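Local coordinates for CRISPR-associated protein, Cse2 family (Thermobifida fusca, PDB 4H79) that probably binds nucleic acid as the CasB (Cse2) subunit of Cascade, the CRISPR-associated surveillance complex of type I-E systems, at residues Ala91-Leu94 and Tyr95-Gln99; Thr42-Arg45 and Leu46-Gly49. One frame throughout, in Å; residues are numbered along the deposited sequence.

Contact 1. Residues Ala91-Leu94 and Tyr95-Gln99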
ATOM      1  N   ALA A  91       0.893  -2.189   4.150  1.00 21.73           N
ATOM      2  CA  ALA A  91       1.387  -2.010   2.779  1.00 22.83           C
ATOM      3  C   ALA A  91       1.934  -3.316   2.213  1.00 19.90           C
ATOM      4  O   ALA A  91       1.661  -3.646   1.027  1.00 22.34           O
ATOM      5  CB  ALA A  91       2.444  -0.907   2.715  1.00 20.85           C
ATOM      6  N   LEU A  92       2.781  -4.012   2.987  1.00 20.62           N
ATOM      7  CA  LEU A  92       3.371  -5.298   2.523  1.00 22.70           C
ATOM      8  C   LEU A  92       2.314  -6.338   2.268  1.00 20.68           C
ATOM      9  O   LEU A  92       2.420  -7.099   1.276  1.00 19.25           O
ATOM     10  CB  LEU A  92       4.353  -5.864   3.566  1.00 24.72           C
ATOM     11  CG  LEU A  92       5.836  -5.545   3.295  1.00 31.06           C
ATOM     12  CD1 LEU A  92       6.371  -6.230   2.034  1.00 28.66           C
ATOM     13  CD2 LEU A  92       6.033  -4.108   3.143  1.00 28.71           C
ATOM     14  N   THR A  93       1.299  -6.382   3.149  1.00 22.59           N
ATOM     15  CA  THR A  93       0.178  -7.410   2.969  1.00 21.73           C
ATOM     16  C   THR A  93      -0.581  -7.076   1.716  1.00 19.39           C
ATOM     17  O   THR A  93      -0.921  -7.970   0.899  1.00 17.06           O
ATOM     18  CB  THR A  93      -0.774  -7.328   4.192  1.00 22.83           C
ATOM     19  OG1 THR A  93       0.013  -7.656   5.367  1.00 23.78           O
ATOM     20  CG2 THR A  93      -1.930  -8.338   4.055  1.00 24.82           C
ATOM     21  N   LEU A  94      -0.911  -5.773   1.515  1.00 18.86           N
ATOM     22  CA  LEU A  94      -1.606  -5.374   0.266  1.00 16.08           C
ATOM     23  C   LEU A  94      -0.755  -5.733  -0.963  1.00 17.95           C
ATOM     24  O   LEU A  94      -1.268  -6.251  -1.976  1.00 19.91           O
ATOM     25  CB  LEU A  94      -1.938  -3.846   0.243  1.00 19.28           C
ATOM     26  CG  LEU A  94      -2.988  -3.418   1.284  1.00 24.65           C
ATOM     27  CD1 LEU A  94      -3.074  -1.915   1.335  1.00 24.17           C
ATOM     28  CD2 LEU A  94      -4.381  -4.029   0.905  1.00 20.99           C
ATOM     29  N   TYR A  95       0.530  -5.414  -0.922  1.00 19.84           N
ATOM     30  CA  TYR A  95       1.372  -5.767  -2.073  1.00 18.81           C
ATOM     31  C   TYR A  95       1.334  -7.292  -2.375  1.00 19.01           C
ATOM     32  O   TYR A  95       1.313  -7.719  -3.567  1.00 20.22           O
ATOM     33  CB  TYR A  95       2.869  -5.302  -1.813  1.00 19.11           C
ATOM     34  CG  TYR A  95       3.755  -5.901  -2.902  1.00 22.31           C
ATOM     35  CD1 TYR A  95       3.706  -5.380  -4.226  1.00 20.60           C
ATOM     36  CD2 TYR A  95       4.610  -7.014  -2.626  1.00 22.94           C
ATOM     37  CE1 TYR A  95       4.436  -5.985  -5.262  1.00 21.38           C
ATOM     38  CE2 TYR A  95       5.390  -7.579  -3.633  1.00 24.57           C
ATOM     39  CZ  TYR A  95       5.280  -7.060  -4.942  1.00 22.42           C
ATOM     40  OH  TYR A  95       6.036  -7.606  -5.966  1.00 22.41           O
ATOM     41  N   ALA A  96       1.405  -8.121  -1.308  1.00 16.58           N
ATOM     42  CA  ALA A  96       1.348  -9.598  -1.477  1.00 17.82           C
ATOM     43  C   ALA A  96       0.074 -10.046  -2.179  1.00 15.77           C
ATOM     44  O   ALA A  96       0.084 -10.965  -2.994  1.00 16.43           O
ATOM     45  CB  ALA A  96       1.463 -10.278  -0.101  1.00 14.82           C
ATOM     46  N   ILE A  97      -1.027  -9.407  -1.829  1.00 15.71           N
ATOM     47  CA  ILE A  97      -2.315  -9.700  -2.501  1.00 18.37           C
ATOM     48  C   ILE A  97      -2.266  -9.219  -3.945  1.00 16.77           C
ATOM     49  O   ILE A  97      -2.624  -9.960  -4.881  1.00 17.93           O
ATOM     50  CB  ILE A  97      -3.449  -8.939  -1.767  1.00 16.31           C
ATOM     51  CG1 ILE A  97      -3.694  -9.577  -0.387  1.00 20.48           C
ATOM     52  CG2 ILE A  97      -4.765  -9.009  -2.603  1.00 17.38           C
ATOM     53  CD1 ILE A  97      -4.475  -8.661   0.522  1.00 21.06           C
ATOM     54  N   HIS A  98      -1.710  -8.005  -4.149  1.00 17.92           N
ATOM     55  CA  HIS A  98      -1.608  -7.395  -5.516  1.00 16.72           C
ATOM     56  C   HIS A  98      -0.761  -8.176  -6.469  1.00 16.62           C
ATOM     57  O   HIS A  98      -1.140  -8.408  -7.645  1.00 15.04           O
ATOM     58  CB  HIS A  98      -1.002  -5.951  -5.313  1.00 17.01           C
ATOM     59  CG  HIS A  98      -1.327  -5.023  -6.440  1.00 18.14           C
ATOM     60  ND1 HIS A  98      -1.105  -3.690  -6.364  1.00 18.84           N
ATOM     61  CD2 HIS A  98      -1.777  -5.304  -7.755  1.00 18.38           C
ATOM     62  CE1 HIS A  98      -1.451  -3.124  -7.582  1.00 21.40           C
ATOM     63  NE2 HIS A  98      -1.864  -4.121  -8.424  1.00 21.18           N
ATOM     64  N   GLN A  99       0.397  -8.661  -5.998  1.00 18.02           N
ATOM     65  CA  GLN A  99       1.377  -9.376  -6.872  1.00 17.52           C
ATOM     66  C   GLN A  99       1.010 -10.836  -7.212  1.00 16.66           C
ATOM     67  O   GLN A  99       1.449 -11.377  -8.226  1.00 21.95           O
ATOM     68  CB  GLN A  99       2.783  -9.335  -6.227  1.00 21.85           C
ATOM     69  CG  GLN A  99       3.903  -9.764  -7.192  1.00 23.06           C
ATOM     70  CD  GLN A  99       4.060  -8.765  -8.364  1.00 26.65           C
ATOM     71  OE1 GLN A  99       4.391  -7.591  -8.152  1.00 23.90           O
ATOM     72  NE2 GLN A  99       3.803  -9.211  -9.589  1.00 22.84           N
TER
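The carbonyl oxygen of L94 takes the amide hydrogen of H98 in the shortest of four successive i to i+4 bonds, N of H98 to O of L94 at 2.8 Å. The three before it run from Y95 to A91, from A96 to L92 and from I97 to T93. I97 folds back on this backbone: with CG1 beside its own N (chi1 -71°), CG1 lies 3.5 Å from O of T93 and CD1 3.6 Å from the same oxygen, which brings CD1 within 4.4 Å of CG2 of T93. Y95 turns the other way. Its CG sits opposite the backbone N (chi1 170°), which carries the ring toward the later turn and leaves O of L92 at the ring edge, near its plane. The same ring meets Y167 edge-to-face, and L43 of helix 37-49 packs against it. ND1 of H98 is hydrogen-bonded to OH of Y167. This is the regular alpha-helical repeat of a buried helix, part of helix 80-99, packed against helices 16-33, 37-49 and 144-160 in the all-helical Cse2 fold.

Contact 2. Residues Thr42-Arg45 and Leu46-Gly49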
ATOM      1  N   THR A  42       7.167 -15.946   1.459  1.00 19.66           N
ATOM      2  CA  THR A  42       6.919 -14.725   2.180  1.00 19.56           C
ATOM      3  C   THR A  42       5.627 -14.014   1.748  1.00 19.43           C
ATOM      4  O   THR A  42       4.800 -13.613   2.595  1.00 18.39           O
ATOM      5  CB  THR A  42       8.105 -13.731   2.008  1.00 25.37           C
ATOM      6  OG1 THR A  42       9.240 -14.331   2.634  1.00 27.72           O
ATOM      7  CG2 THR A  42       7.794 -12.356   2.658  1.00 22.87           C
ATOM      8  N   LEU A  43       5.426 -13.879   0.441  1.00 18.47           N
ATOM      9  CA  LEU A  43       4.190 -13.243  -0.065  1.00 17.61           C
ATOM     10  C   LEU A  43       2.984 -14.114   0.312  1.00 15.45           C
ATOM     11  O   LEU A  43       1.950 -13.546   0.770  1.00 18.03           O
ATOM     12  CB  LEU A  43       4.255 -13.151  -1.605  1.00 21.08           C
ATOM     13  CG  LEU A  43       5.293 -12.126  -2.068  1.00 27.33           C
ATOM     14  CD1 LEU A  43       5.351 -12.134  -3.585  1.00 34.72           C
ATOM     15  CD2 LEU A  43       4.959 -10.697  -1.551  1.00 26.00           C
ATOM     16  N   ALA A  44       3.089 -15.456   0.202  1.00 16.47           N
ATOM     17  CA  ALA A  44       1.949 -16.331   0.589  1.00 18.81           C
ATOM     18  C   ALA A  44       1.629 -16.195   2.067  1.00 21.42           C
ATOM     19  O   ALA A  44       0.424 -16.144   2.493  1.00 19.72           O
ATOM     20  CB  ALA A  44       2.288 -17.801   0.323  1.00 18.67           C
ATOM     21  N   ARG A  45       2.673 -16.182   2.901  1.00 21.40           N
ATOM     22  CA  ARG A  45       2.410 -16.015   4.384  1.00 22.72           C
ATOM     23  C   ARG A  45       1.785 -14.652   4.731  1.00 25.36           C
ATOM     24  O   ARG A  45       0.903 -14.571   5.623  1.00 20.88           O
ATOM     25  CB  ARG A  45       3.716 -16.202   5.176  1.00 19.65           C
ATOM     26  CG  ARG A  45       4.162 -17.689   5.169  1.00 25.82           C
ATOM     27  CD  ARG A  45       5.575 -17.887   5.726  1.00 35.50           C
ATOM     28  NE  ARG A  45       5.493 -17.859   7.180  1.00 53.36           N
ATOM     29  CZ  ARG A  45       6.527 -17.627   7.996  1.00 64.78           C
ATOM     30  NH1 ARG A  45       7.747 -17.401   7.502  1.00 62.27           N
ATOM     31  NH2 ARG A  45       6.332 -17.609   9.312  1.00 84.63           N
ATOM     32  N   LEU A  46       2.238 -13.593   4.042  1.00 20.34           N
ATOM     33  CA  LEU A  46       1.620 -12.271   4.192  1.00 22.11           C
ATOM     34  C   LEU A  46       0.116 -12.291   3.831  1.00 25.05           C
ATOM     35  O   LEU A  46      -0.722 -11.756   4.596  1.00 24.07           O
ATOM     36  CB  LEU A  46       2.299 -11.241   3.330  1.00 19.25           C
ATOM     37  CG  LEU A  46       3.683 -10.773   3.898  1.00 24.74           C
ATOM     38  CD1 LEU A  46       4.471 -10.083   2.813  1.00 21.37           C
ATOM     39  CD2 LEU A  46       3.533  -9.917   5.147  1.00 28.52           C
ATOM     40  N   ARG A  47      -0.241 -12.921   2.690  1.00 19.68           N
ATOM     41  CA  ARG A  47      -1.657 -13.080   2.414  1.00 21.15           C
ATOM     42  C   ARG A  47      -2.427 -13.872   3.465  1.00 24.31           C
ATOM     43  O   ARG A  47      -3.555 -13.544   3.807  1.00 24.05           O
ATOM     44  CB  ARG A  47      -1.851 -13.741   1.019  1.00 19.57           C
ATOM     45  CG  ARG A  47      -1.421 -12.750  -0.124  1.00 17.85           C
ATOM     46  CD  ARG A  47      -1.809 -13.435  -1.509  1.00 18.71           C
ATOM     47  NE  ARG A  47      -1.181 -14.787  -1.707  1.00 21.86           N
ATOM     48  CZ  ARG A  47       0.025 -14.979  -2.281  1.00 18.18           C
ATOM     49  NH1 ARG A  47       0.744 -13.918  -2.666  1.00 16.68           N
ATOM     50  NH2 ARG A  47       0.485 -16.205  -2.481  1.00 16.86           N
ATOM     51  N   ARG A  48      -1.847 -14.954   3.966  1.00 21.40           N
ATOM     52  CA  ARG A  48      -2.551 -15.813   4.909  1.00 28.36           C
ATOM     53  C   ARG A  48      -2.705 -15.051   6.232  1.00 26.97           C
ATOM     54  O   ARG A  48      -3.668 -15.281   6.997  1.00 29.24           O
ATOM     55  CB  ARG A  48      -1.765 -17.138   5.104  1.00 30.37           C
ATOM     56  CG  ARG A  48      -2.378 -18.108   6.116  1.00 27.75           C
ATOM     57  CD  ARG A  48      -1.980 -19.565   5.816  1.00 29.80           C
ATOM     58  NE  ARG A  48      -0.531 -19.818   5.942  1.00 22.96           N
ATOM     59  CZ  ARG A  48       0.096 -19.978   7.094  1.00 28.08           C
ATOM     60  NH1 ARG A  48       1.403 -20.237   7.093  1.00 29.36           N
ATOM     61  NH2 ARG A  48      -0.594 -19.883   8.257  1.00 31.53           N
ATOM     62  N   GLY A  49      -1.746 -14.163   6.525  1.00 29.46           N
ATOM     63  CA  GLY A  49      -1.812 -13.276   7.726  1.00 32.20           C
ATOM     64  C   GLY A  49      -2.783 -12.103   7.672  1.00 39.70           C
ATOM     65  O   GLY A  49      -3.044 -11.471   8.718  1.00 47.93           O
TER
HETATM   66  O   HOH W   1       0.642 -19.393   3.559  1.00 23.87           O
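R47 lays its guanidinium back over the preceding turn. CG stands beside the backbone N (chi1 -69°), the chain runs on extended through chi2, and a bend at chi3 (-57°) brings the flat group round until one face lies over CA of A44 and O of L43, both offset toward its rim. NH2 comes within 3.4 Å of CA of A44 and 3.7 Å of its CB, while NH1 is 3.7 Å from CB of L43. NH1 has its polar partner elsewhere, in a hydrogen bond to the carbonyl oxygen of A96 on the neighbouring helix 80-99.

The backbone carries the i to i+4 bonds of an alpha helix, within helix 37-49: L46 to T42, R47 to L43, R48 to A44 and G49 to R45, the last the least straight at 146°. On the flank toward helix 61-64, T42 and L46 lie side by side and point the same way, CG2 of T42 at 4.0 Å from CD1 of L46; CG of L46 also sits 3.3 Å from O of T42. OG1 of T42 is hydrogen-bonded to O of R38, one turn earlier.

The remaining arginines belong to the outer surface. R48 sends CG opposite its backbone N and bends at chi3. Its NE gives a 2.7 Å hydrogen bond to a water lying in the guanidinium plane, at the edge, and that water makes a weak bond to O of A44. NE of R45 and NH1 of R48 are 4.7 Å apart, like charges not in contact.

In the fold
From the N terminus the chain passes through helix 16-33 and enters helix 37-49, where contact 2 lies; after a break at the unmodelled residues 53-59 it runs through helices 61-64 and 67-71 to helix 80-99, which holds contact 1. Neither contact closes a loop, since each joins adjacent turns of one helix, and the two follow in series without nesting or crossing. Their centres are about 9 Å apart and they touch directly, tying helix 37-49 to helix 80-99: CB of A96 packs on O of L43 and CB of L46, and CG2 of T93 on O of L46. Helix 16-33 touches both, while helix 144-160 packs on contact 1 and helix 61-64 on contact 2.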